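Sensor histidine kinase (Pseudomonas syringae pv. tomato, PDB 3CIT) probably acts as a sensor kinase in a two-component phosphorelay, the present chain being its GAF domain. Local coordinates at residues Ala45-Glu53 against Thr62-Leu72; Ala12-Glu23 against Cys35-Phe43. All blocks are in the same frame, centred on the assembly; numbering follows the deposited sequence.

Both contacts belong to the GAF domain. Interaction 1 is the hairpin of strands 48-53 and 61-66 at one border of the antiparallel sheet, with the short helix 69-72 folded back on it. Interaction 2 pairs helix 3-26 with helix 29-43, which itself lies on the sheet. Their centres lie about 17 Å apart, and helix 29-43 bridges them. At its end a Schellman motif with Ala-45 at positive phi turns the chain into the strand, where Met-46 N lies 2.9 Å from Cys-41 O, probably hydrogen-bonded. Leu-37 CD2 packs on the hairpin backbone, 3.5 Å from Arg-65 C. A sulfate, probably from the crystallisation liquor, is bound by Arg-39 in interaction 2.

Interaction 1. Residues Ala45-Glu53 against Thr62-Leu72; sequences AMDHGLLLE and TTARHGSKERL
Glu-53 OE2 is gripped by two groups: Thr-63 OG1 donates to it at 2.6 Å, on the anti side and tilted out of the carboxylate plane, and Arg-33 of helix 29-43 adds a salt bridge. Thr-63 OG1 stands between its own backbone N and carbonyl carbon (chi1 63°), which brings it beside Leu-51 as well, 3.2 Å from CD2. Threonine suits the place because its hydroxyl meets the acid while its methyl lies against the glutamate chain.

The strands run antiparallel. Gly-49 and His-66 form a hydrogen-bonded pair, His-66 N to Gly-49 O being 2.8 Å. At Leu-51 the opposite strand carries a beta bulge: Leu-51 O accepts from Thr-63 N, whereas Leu-51 N donates to Ala-64 O. The kink leaves Ala-64 N buried without a partner. Leu-51 and Ala-64 put their side chains on the face covered by helices, Ala-64 small enough to lie under Leu-37, while Leu-50 and Leu-52 occupy the other face.

At the far end the His-48 ring is held at both nitrogens. ND1 donates to Asp-47 OD1 at 2.9 Å, in the ring plane but from above the carboxylate, and NE2 shares a hydrogen bond of 2.8 Å with OG of Ser-68, the N-cap of helix 69-72. Gly-67, at positive phi (91°), turns the chain from strand to helix; a CB there would jam against the preceding carbonyl O and hit Asp-47 O and His-48 CD2. Leu-72 then packs across the backbone, CD2 3.5 Å from Gly-49 O and 4.2 Å from Leu-50 CD2.

Asp-47 is itself fixed by Ser-120. With two opposed bonds the imidazole can hardly rotate, and the carboxylate probably polarises it, so that a polar chain links the strand entrance to the helix cap while Leu-72 packs on Leu-50 and the strand backbone beside it.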
loop_
_atom_site.group_PDB
_atom_site.type_symbol
_atom_site.label_atom_id
_atom_site.label_comp_id
_atom_site.label_asym_id
_atom_site.label_seq_id
_atom_site.Cartn_x
_atom_site.Cartn_y
_atom_site.Cartn_z
ATOM N N ALA A 45 -5.413 -10.444 18.257
ATOM C CA ALA A 45 -5.688 -11.680 18.965
ATOM C C ALA A 45 -5.021 -12.869 18.251
ATOM O O ALA A 45 -5.635 -13.912 18.076
ATOM C CB ALA A 45 -7.216 -11.882 19.077
HETATM N N MSE A 46 -3.776 -12.693 17.835
HETATM C CA MSE A 46 -2.998 -13.794 17.247
HETATM C C MSE A 46 -1.967 -14.258 18.277
HETATM O O MSE A 46 -1.241 -13.441 18.829
HETATM C CB MSE A 46 -2.386 -13.335 15.910
HETATM C CG MSE A 46 -3.525 -13.045 14.889
HETATM SE SE MSE A 46 -2.943 -12.577 13.087
HETATM C CE MSE A 46 -2.170 -14.254 12.459
ATOM N N ASP A 47 -1.945 -15.562 18.546
ATOM C CA ASP A 47 -1.258 -16.095 19.722
ATOM C C ASP A 47 0.221 -16.394 19.576
ATOM O O ASP A 47 0.844 -16.778 20.558
ATOM C CB ASP A 47 -2.017 -17.285 20.359
ATOM C CG ASP A 47 -2.169 -18.489 19.455
ATOM O OD1 ASP A 47 -1.690 -18.517 18.287
ATOM O OD2 ASP A 47 -2.771 -19.486 19.939
ATOM N N HIS A 48 0.785 -16.187 18.378
ATOM C CA HIS A 48 2.219 -16.387 18.131
ATOM C C HIS A 48 2.754 -15.278 17.247
ATOM O O HIS A 48 2.010 -14.665 16.478
ATOM C CB HIS A 48 2.488 -17.721 17.415
ATOM C CG HIS A 48 2.268 -18.932 18.263
ATOM N ND1 HIS A 48 1.016 -19.435 18.532
ATOM C CD2 HIS A 48 3.146 -19.758 18.884
ATOM C CE1 HIS A 48 1.131 -20.497 19.316
ATOM N NE2 HIS A 48 2.412 -20.701 19.563
ATOM N N GLY A 49 4.058 -15.052 17.330
ATOM C CA GLY A 49 4.691 -14.131 16.427
ATOM C C GLY A 49 6.180 -14.179 16.531
ATOM O O GLY A 49 6.757 -14.671 17.518
ATOM N N LEU A 50 6.824 -13.715 15.486
ATOM C CA LEU A 50 8.239 -13.479 15.562
ATOM C C LEU A 50 8.626 -12.281 14.695
ATOM O O LEU A 50 7.838 -11.787 13.880
ATOM C CB LEU A 50 9.007 -14.769 15.229
ATOM C CG LEU A 50 8.773 -15.474 13.918
ATOM C CD1 LEU A 50 9.400 -14.688 12.810
ATOM C CD2 LEU A 50 9.339 -16.912 13.948
ATOM N N LEU A 51 9.843 -11.817 14.913
ATOM C CA LEU A 51 10.462 -10.809 14.081
ATOM C C LEU A 51 11.712 -11.404 13.428
ATOM O O LEU A 51 12.559 -12.012 14.095
ATOM C CB LEU A 51 10.820 -9.593 14.926
ATOM C CG LEU A 51 11.426 -8.423 14.177
ATOM C CD1 LEU A 51 10.408 -7.812 13.120
ATOM C CD2 LEU A 51 11.866 -7.364 15.185
ATOM N N LEU A 52 11.798 -11.245 12.109
ATOM C CA LEU A 52 12.919 -11.735 11.325
ATOM C C LEU A 52 13.663 -10.532 10.800
ATOM O O LEU A 52 13.037 -9.588 10.334
ATOM C CB LEU A 52 12.416 -12.530 10.133
ATOM C CG LEU A 52 11.655 -13.803 10.423
ATOM C CD1 LEU A 52 11.283 -14.486 9.092
ATOM C CD2 LEU A 52 12.491 -14.739 11.341
ATOM N N GLU A 53 14.985 -10.565 10.851
ATOM C CA GLU A 53 15.805 -9.515 10.271
ATOM C C GLU A 53 16.990 -10.122 9.521
ATOM O O GLU A 53 17.499 -11.181 9.892
ATOM C CB GLU A 53 16.295 -8.555 11.339
ATOM C CG GLU A 53 15.182 -7.691 11.929
ATOM C CD GLU A 53 15.647 -6.962 13.166
ATOM O OE1 GLU A 53 16.600 -6.181 13.046
ATOM O OE2 GLU A 53 15.046 -7.172 14.239
ATOM N N THR A 62 16.196 -14.471 13.846
ATOM C CA THR A 62 14.948 -14.284 14.580
ATOM C C THR A 62 15.279 -13.416 15.785
ATOM O O THR A 62 16.023 -13.825 16.662
ATOM C CB THR A 62 14.380 -15.653 15.009
ATOM O OG1 THR A 62 14.084 -16.416 13.835
ATOM C CG2 THR A 62 13.134 -15.504 15.877
ATOM N N THR A 63 14.777 -12.191 15.810
ATOM C CA THR A 63 15.201 -11.225 16.800
ATOM C C THR A 63 14.229 -11.001 17.952
ATOM O O THR A 63 14.555 -10.292 18.917
ATOM C CB THR A 63 15.527 -9.870 16.144
ATOM O OG1 THR A 63 14.356 -9.343 15.539
ATOM C CG2 THR A 63 16.685 -9.991 15.120
ATOM N N ALA A 64 13.033 -11.566 17.851
ATOM C CA ALA A 64 12.009 -11.508 18.900
ATOM C C ALA A 64 11.008 -12.627 18.643
ATOM O O ALA A 64 10.831 -13.045 17.501
ATOM C CB ALA A 64 11.306 -10.174 18.923
ATOM N N ARG A 65 10.412 -13.143 19.713
ATOM C CA ARG A 65 9.422 -14.218 19.616
ATOM C C ARG A 65 8.329 -13.964 20.614
ATOM O O ARG A 65 8.569 -13.398 21.679
ATOM C CB ARG A 65 10.041 -15.575 19.962
ATOM C CG ARG A 65 10.991 -16.141 18.948
ATOM C CD ARG A 65 11.658 -17.356 19.571
ATOM N NE ARG A 65 12.666 -17.945 18.706
ATOM C CZ ARG A 65 13.958 -17.611 18.675
ATOM N NH1 ARG A 65 14.450 -16.661 19.456
ATOM N NH2 ARG A 65 14.777 -18.254 17.833
ATOM N N HIS A 66 7.153 -14.443 20.287
ATOM C CA HIS A 66 6.015 -14.386 21.156
ATOM C C HIS A 66 5.235 -15.671 20.981
ATOM O O HIS A 66 4.996 -16.093 19.853
ATOM C CB HIS A 66 5.127 -13.191 20.802
ATOM C CG HIS A 66 3.868 -13.144 21.601
ATOM N ND1 HIS A 66 3.848 -12.765 22.922
ATOM C CD2 HIS A 66 2.604 -13.511 21.291
ATOM C CE1 HIS A 66 2.614 -12.861 23.382
ATOM N NE2 HIS A 66 1.842 -13.327 22.417
ATOM N N GLY A 67 4.901 -16.345 22.077
ATOM C CA GLY A 67 4.206 -17.625 21.982
ATOM C C GLY A 67 5.174 -18.796 21.939
ATOM O O GLY A 67 6.385 -18.621 22.033
ATOM N N SER A 68 4.653 -20.000 21.799
ATOM C CA SER A 68 5.493 -21.169 21.977
ATOM C C SER A 68 6.579 -21.236 20.917
ATOM O O SER A 68 6.304 -21.183 19.724
ATOM C CB SER A 68 4.672 -22.464 22.006
ATOM O OG SER A 68 4.004 -22.700 20.798
ATOM N N LYS A 69 7.817 -21.403 21.382
ATOM C CA LYS A 69 8.952 -21.522 20.491
ATOM C C LYS A 69 8.828 -22.778 19.619
ATOM O O LYS A 69 9.275 -22.774 18.471
ATOM C CB LYS A 69 10.260 -21.519 21.291
ATOM C CG LYS A 69 10.552 -20.174 21.964
ATOM C CD LYS A 69 11.795 -20.221 22.870
ATOM C CE LYS A 69 12.202 -18.821 23.343
ATOM N NZ LYS A 69 11.065 -17.820 23.334
ATOM N N GLU A 70 8.189 -23.812 20.160
ATOM C CA GLU A 70 7.940 -25.070 19.457
ATOM C C GLU A 70 7.147 -24.804 18.175
ATOM O O GLU A 70 7.573 -25.185 17.079
ATOM C CB GLU A 70 7.238 -26.075 20.411
ATOM C CG GLU A 70 6.457 -27.229 19.753
ATOM C CD GLU A 70 6.140 -28.419 20.659
ATOM O OE1 GLU A 70 6.226 -28.305 21.927
ATOM O OE2 GLU A 70 5.812 -29.484 20.096
ATOM N N ARG A 71 6.005 -24.130 18.287
ATOM C CA ARG A 71 5.184 -23.871 17.107
ATOM C C ARG A 71 5.862 -22.848 16.212
ATOM O O ARG A 71 5.844 -22.984 14.968
ATOM C CB ARG A 71 3.735 -23.457 17.466
ATOM C CG ARG A 71 2.947 -24.596 18.138
ATOM C CD ARG A 71 1.410 -24.390 18.102
ATOM N NE ARG A 71 0.783 -25.640 18.597
ATOM C CZ ARG A 71 -0.324 -26.202 18.106
ATOM N NH1 ARG A 71 -0.970 -25.658 17.095
ATOM N NH2 ARG A 71 -0.780 -27.337 18.649
ATOM N N LEU A 72 6.516 -21.856 16.811
ATOM C CA LEU A 72 7.226 -20.847 16.001
ATOM C C LEU A 72 8.280 -21.502 15.084
ATOM O O LEU A 72 8.445 -21.043 13.949
ATOM C CB LEU A 72 7.895 -19.798 16.896
ATOM C CG LEU A 72 6.926 -18.795 17.548
ATOM C CD1 LEU A 72 7.704 -17.926 18.527
ATOM C CD2 LEU A 72 6.200 -18.006 16.485
#

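Interaction 2. Residues Ala12-Glu23 against Cys35-Phe43; sequences ARLRLLVDTGQE and CVLQRACAF. With SO4 (sulfate ion), chain C.
Phe-43 turns one ring face to Leu-16, whose CD2 methyl lies 3.8 Å from the ring centroid and 11° off its normal, a CH-pi contact. The ring's edge meets Arg-13, CG being 3.7 Å from CZ, and CE1 reaches Ala-12 O. A flat ring can offer its face to a methyl of the branched leucine end and its edge to the arginine CG at once.

Further along, Arg-39 slots as a knob among Leu-16, Asp-19, Thr-20 and Glu-23. Its extended chain carries the guanidinium to the opposite helix. There NH1 and NH2 hold Glu-23 OE1, each at 2.9 Å, in a salt bridge in which NH2 meets OE1 on its syn side and NH1 comes from above the carboxylate plane, both from the same face. NH1 also donates to Thr-20 OG1 at 3.0 Å. That hydroxyl spends its proton on Leu-16 O, 2.6 Å away, so it can receive the arginine. NE (2.8 Å to O2) and NH2 bind the sulfate, and every guanidinium N-H is thereby engaged.

Arg-13 is tied to Asp-130 and Glu-129. With segment axes 169° apart in direction, this is an antiparallel helix pair: helix 29-43 lies on the GAF sheet, and helix 3-26 packs on it and on helix 128-156, turning another side to the second subunit.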
loop_
_atom_site.group_PDB
_atom_site.type_symbol
_atom_site.label_atom_id
_atom_site.label_comp_id
_atom_site.label_asym_id
_atom_site.label_seq_id
_atom_site.Cartn_x
_atom_site.Cartn_y
_atom_site.Cartn_z
ATOM N N ALA A 12 -8.993 2.864 18.734
ATOM C CA ALA A 12 -8.065 1.796 19.190
ATOM C C ALA A 12 -6.814 1.664 18.310
ATOM O O ALA A 12 -5.682 1.471 18.815
ATOM C CB ALA A 12 -8.794 0.446 19.264
ATOM N N ARG A 13 -7.009 1.792 16.995
ATOM C CA ARG A 13 -5.894 1.795 16.016
ATOM C C ARG A 13 -4.989 2.995 16.225
ATOM O O ARG A 13 -3.761 2.858 16.263
ATOM C CB ARG A 13 -6.433 1.802 14.590
ATOM C CG ARG A 13 -7.144 0.526 14.221
ATOM C CD ARG A 13 -8.000 0.641 12.962
ATOM N NE ARG A 13 -8.796 -0.576 12.871
ATOM C CZ ARG A 13 -10.066 -0.687 12.522
ATOM N NH1 ARG A 13 -10.748 0.320 12.021
ATOM N NH2 ARG A 13 -10.624 -1.882 12.573
ATOM N N LEU A 14 -5.597 4.169 16.424
ATOM C CA LEU A 14 -4.817 5.377 16.717
ATOM C C LEU A 14 -4.048 5.272 18.035
ATOM O O LEU A 14 -2.887 5.666 18.106
ATOM C CB LEU A 14 -5.707 6.614 16.691
ATOM C CG LEU A 14 -6.169 6.977 15.263
ATOM C CD1 LEU A 14 -7.329 7.976 15.331
ATOM C CD2 LEU A 14 -5.047 7.584 14.468
ATOM N N ARG A 15 -4.682 4.747 19.075
ATOM C CA ARG A 15 -3.982 4.552 20.349
ATOM C C ARG A 15 -2.768 3.664 20.161
ATOM O O ARG A 15 -1.699 3.970 20.671
ATOM C CB ARG A 15 -4.899 3.947 21.405
ATOM C CG ARG A 15 -5.984 4.843 21.879
ATOM C CD ARG A 15 -6.580 4.302 23.211
ATOM N NE ARG A 15 -7.395 3.090 23.019
ATOM C CZ ARG A 15 -8.673 3.077 22.619
ATOM N NH1 ARG A 15 -9.331 4.201 22.350
ATOM N NH2 ARG A 15 -9.312 1.921 22.506
ATOM N N LEU A 16 -2.939 2.552 19.450
ATOM C CA LEU A 16 -1.854 1.591 19.195
ATOM C C LEU A 16 -0.670 2.306 18.541
ATOM O O LEU A 16 0.488 2.178 18.980
ATOM C CB LEU A 16 -2.327 0.436 18.287
ATOM C CG LEU A 16 -1.276 -0.595 17.796
ATOM C CD1 LEU A 16 -0.873 -1.570 18.936
ATOM C CD2 LEU A 16 -1.738 -1.352 16.557
ATOM N N LEU A 17 -0.969 3.061 17.507
ATOM C CA LEU A 17 0.044 3.748 16.719
ATOM C C LEU A 17 0.730 4.902 17.483
ATOM O O LEU A 17 1.953 4.942 17.550
ATOM C CB LEU A 17 -0.576 4.277 15.413
ATOM C CG LEU A 17 -0.989 3.202 14.404
ATOM C CD1 LEU A 17 -1.847 3.774 13.314
ATOM C CD2 LEU A 17 0.273 2.561 13.870
ATOM N N VAL A 18 -0.051 5.830 18.023
ATOM C CA VAL A 18 0.501 6.962 18.758
ATOM C C VAL A 18 1.238 6.488 19.999
ATOM O O VAL A 18 2.402 6.849 20.209
ATOM C CB VAL A 18 -0.566 8.043 19.041
ATOM C CG1 VAL A 18 -0.033 9.142 20.024
ATOM C CG2 VAL A 18 -1.048 8.668 17.697
ATOM N N ASP A 19 0.609 5.636 20.797
ATOM C CA ASP A 19 1.221 5.199 22.034
ATOM C C ASP A 19 2.496 4.383 21.794
ATOM O O ASP A 19 3.520 4.616 22.451
ATOM C CB ASP A 19 0.229 4.396 22.873
ATOM C CG ASP A 19 -0.883 5.260 23.441
ATOM O OD1 ASP A 19 -0.833 6.496 23.257
ATOM O OD2 ASP A 19 -1.799 4.713 24.095
ATOM N N THR A 20 2.448 3.440 20.860
ATOM C CA THR A 20 3.632 2.610 20.590
ATOM C C THR A 20 4.727 3.411 19.856
ATOM O O THR A 20 5.926 3.286 20.137
ATOM C CB THR A 20 3.272 1.341 19.817
ATOM O OG1 THR A 20 2.134 0.709 20.421
ATOM C CG2 THR A 20 4.476 0.336 19.807
ATOM N N GLY A 21 4.317 4.266 18.942
ATOM C CA GLY A 21 5.263 5.101 18.242
ATOM C C GLY A 21 6.006 6.032 19.182
ATOM O O GLY A 21 7.195 6.279 18.970
ATOM N N GLN A 22 5.323 6.529 20.211
ATOM C CA GLN A 22 5.931 7.413 21.219
ATOM C C GLN A 22 6.947 6.618 22.026
ATOM O O GLN A 22 8.048 7.104 22.333
ATOM C CB GLN A 22 4.864 8.040 22.179
ATOM C CG GLN A 22 4.222 9.384 21.690
ATOM C CD GLN A 22 2.872 9.775 22.380
ATOM O OE1 GLN A 22 2.403 9.110 23.324
ATOM N NE2 GLN A 22 2.250 10.872 21.894
ATOM N N GLU A 23 6.577 5.399 22.381
ATOM C CA GLU A 23 7.417 4.569 23.228
ATOM C C GLU A 23 8.654 4.035 22.556
ATOM O O GLU A 23 9.674 3.882 23.215
ATOM C CB GLU A 23 6.604 3.418 23.761
ATOM C CG GLU A 23 5.583 3.932 24.702
ATOM C CD GLU A 23 4.793 2.839 25.314
ATOM O OE1 GLU A 23 3.579 2.764 24.999
ATOM O OE2 GLU A 23 5.399 2.083 26.113
ATOM N N CYS A 35 8.272 -5.090 22.321
ATOM C CA CYS A 35 7.090 -4.250 22.532
ATOM C C CYS A 35 6.168 -4.310 21.320
ATOM O O CYS A 35 4.967 -4.536 21.452
ATOM C CB CYS A 35 7.523 -2.809 22.798
ATOM S SG CYS A 35 6.193 -1.582 22.915
ATOM N N VAL A 36 6.740 -4.101 20.142
ATOM C CA VAL A 36 5.950 -4.101 18.928
ATOM C C VAL A 36 5.381 -5.480 18.676
ATOM O O VAL A 36 4.206 -5.613 18.344
ATOM C CB VAL A 36 6.749 -3.573 17.710
ATOM C CG1 VAL A 36 6.016 -3.812 16.412
ATOM C CG2 VAL A 36 7.060 -2.097 17.885
ATOM N N LEU A 37 6.182 -6.530 18.833
ATOM C CA LEU A 37 5.638 -7.859 18.571
ATOM C C LEU A 37 4.479 -8.204 19.522
ATOM O O LEU A 37 3.400 -8.635 19.071
ATOM C CB LEU A 37 6.753 -8.903 18.646
ATOM C CG LEU A 37 6.374 -10.317 18.324
ATOM C CD1 LEU A 37 5.840 -10.467 16.917
ATOM C CD2 LEU A 37 7.642 -11.163 18.576
ATOM N N GLN A 38 4.671 -7.979 20.815
ATOM C CA GLN A 38 3.648 -8.278 21.801
ATOM C C GLN A 38 2.369 -7.496 21.542
ATOM O O GLN A 38 1.246 -8.056 21.568
ATOM C CB GLN A 38 4.158 -7.984 23.220
ATOM C CG GLN A 38 5.227 -8.984 23.649
ATOM C CD GLN A 38 5.748 -8.749 25.058
ATOM O OE1 GLN A 38 5.551 -7.675 25.647
ATOM N NE2 GLN A 38 6.451 -9.733 25.584
ATOM N N ARG A 39 2.516 -6.200 21.295
ATOM C CA ARG A 39 1.332 -5.360 21.046
ATOM C C ARG A 39 0.604 -5.716 19.754
ATOM O O ARG A 39 -0.631 -5.683 19.712
ATOM C CB ARG A 39 1.724 -3.887 21.044
ATOM C CG ARG A 39 2.063 -3.436 22.441
ATOM C CD ARG A 39 2.154 -1.971 22.558
ATOM N NE ARG A 39 2.536 -1.577 23.895
ATOM C CZ ARG A 39 2.617 -0.319 24.286
ATOM N NH1 ARG A 39 2.319 0.665 23.439
ATOM N NH2 ARG A 39 2.956 -0.050 25.531
ATOM N N ALA A 40 1.368 -6.035 18.702
ATOM C CA ALA A 40 0.807 -6.424 17.429
ATOM C C ALA A 40 0.032 -7.733 17.577
ATOM O O ALA A 40 -1.113 -7.821 17.149
ATOM C CB ALA A 40 1.930 -6.535 16.324
ATOM N N CYS A 41 0.630 -8.742 18.206
ATOM C CA CYS A 41 -0.085 -9.991 18.464
ATOM C C CYS A 41 -1.386 -9.775 19.249
ATOM O O CYS A 41 -2.429 -10.301 18.855
ATOM C CB CYS A 41 0.823 -11.019 19.161
ATOM S SG CYS A 41 2.132 -11.642 18.096
ATOM N N ALA A 42 -1.338 -8.994 20.321
ATOM C CA ALA A 42 -2.500 -8.741 21.149
ATOM C C ALA A 42 -3.590 -8.023 20.372
ATOM O O ALA A 42 -4.783 -8.330 20.522
ATOM C CB ALA A 42 -2.118 -7.924 22.436
ATOM N N PHE A 43 -3.167 -7.084 19.533
ATOM C CA PHE A 43 -4.087 -6.182 18.830
ATOM C C PHE A 43 -5.062 -6.950 17.949
ATOM O O PHE A 43 -6.227 -6.612 17.872
ATOM C CB PHE A 43 -3.338 -5.132 18.012
ATOM C CG PHE A 43 -4.230 -4.001 17.560
ATOM C CD1 PHE A 43 -4.714 -3.080 18.477
ATOM C CD2 PHE A 43 -4.616 -3.880 16.239
ATOM C CE1 PHE A 43 -5.579 -2.037 18.065
ATOM C CE2 PHE A 43 -5.479 -2.822 15.844
ATOM C CZ PHE A 43 -5.946 -1.939 16.757
HETATM S S SO4 C . 2.153 -3.315 27.433
HETATM O O1 SO4 C . 3.081 -2.231 27.743
HETATM O O2 SO4 C . 1.831 -3.339 26.013
HETATM O O3 SO4 C . 2.768 -4.588 27.798
HETATM O O4 SO4 C . 0.926 -3.124 28.204
#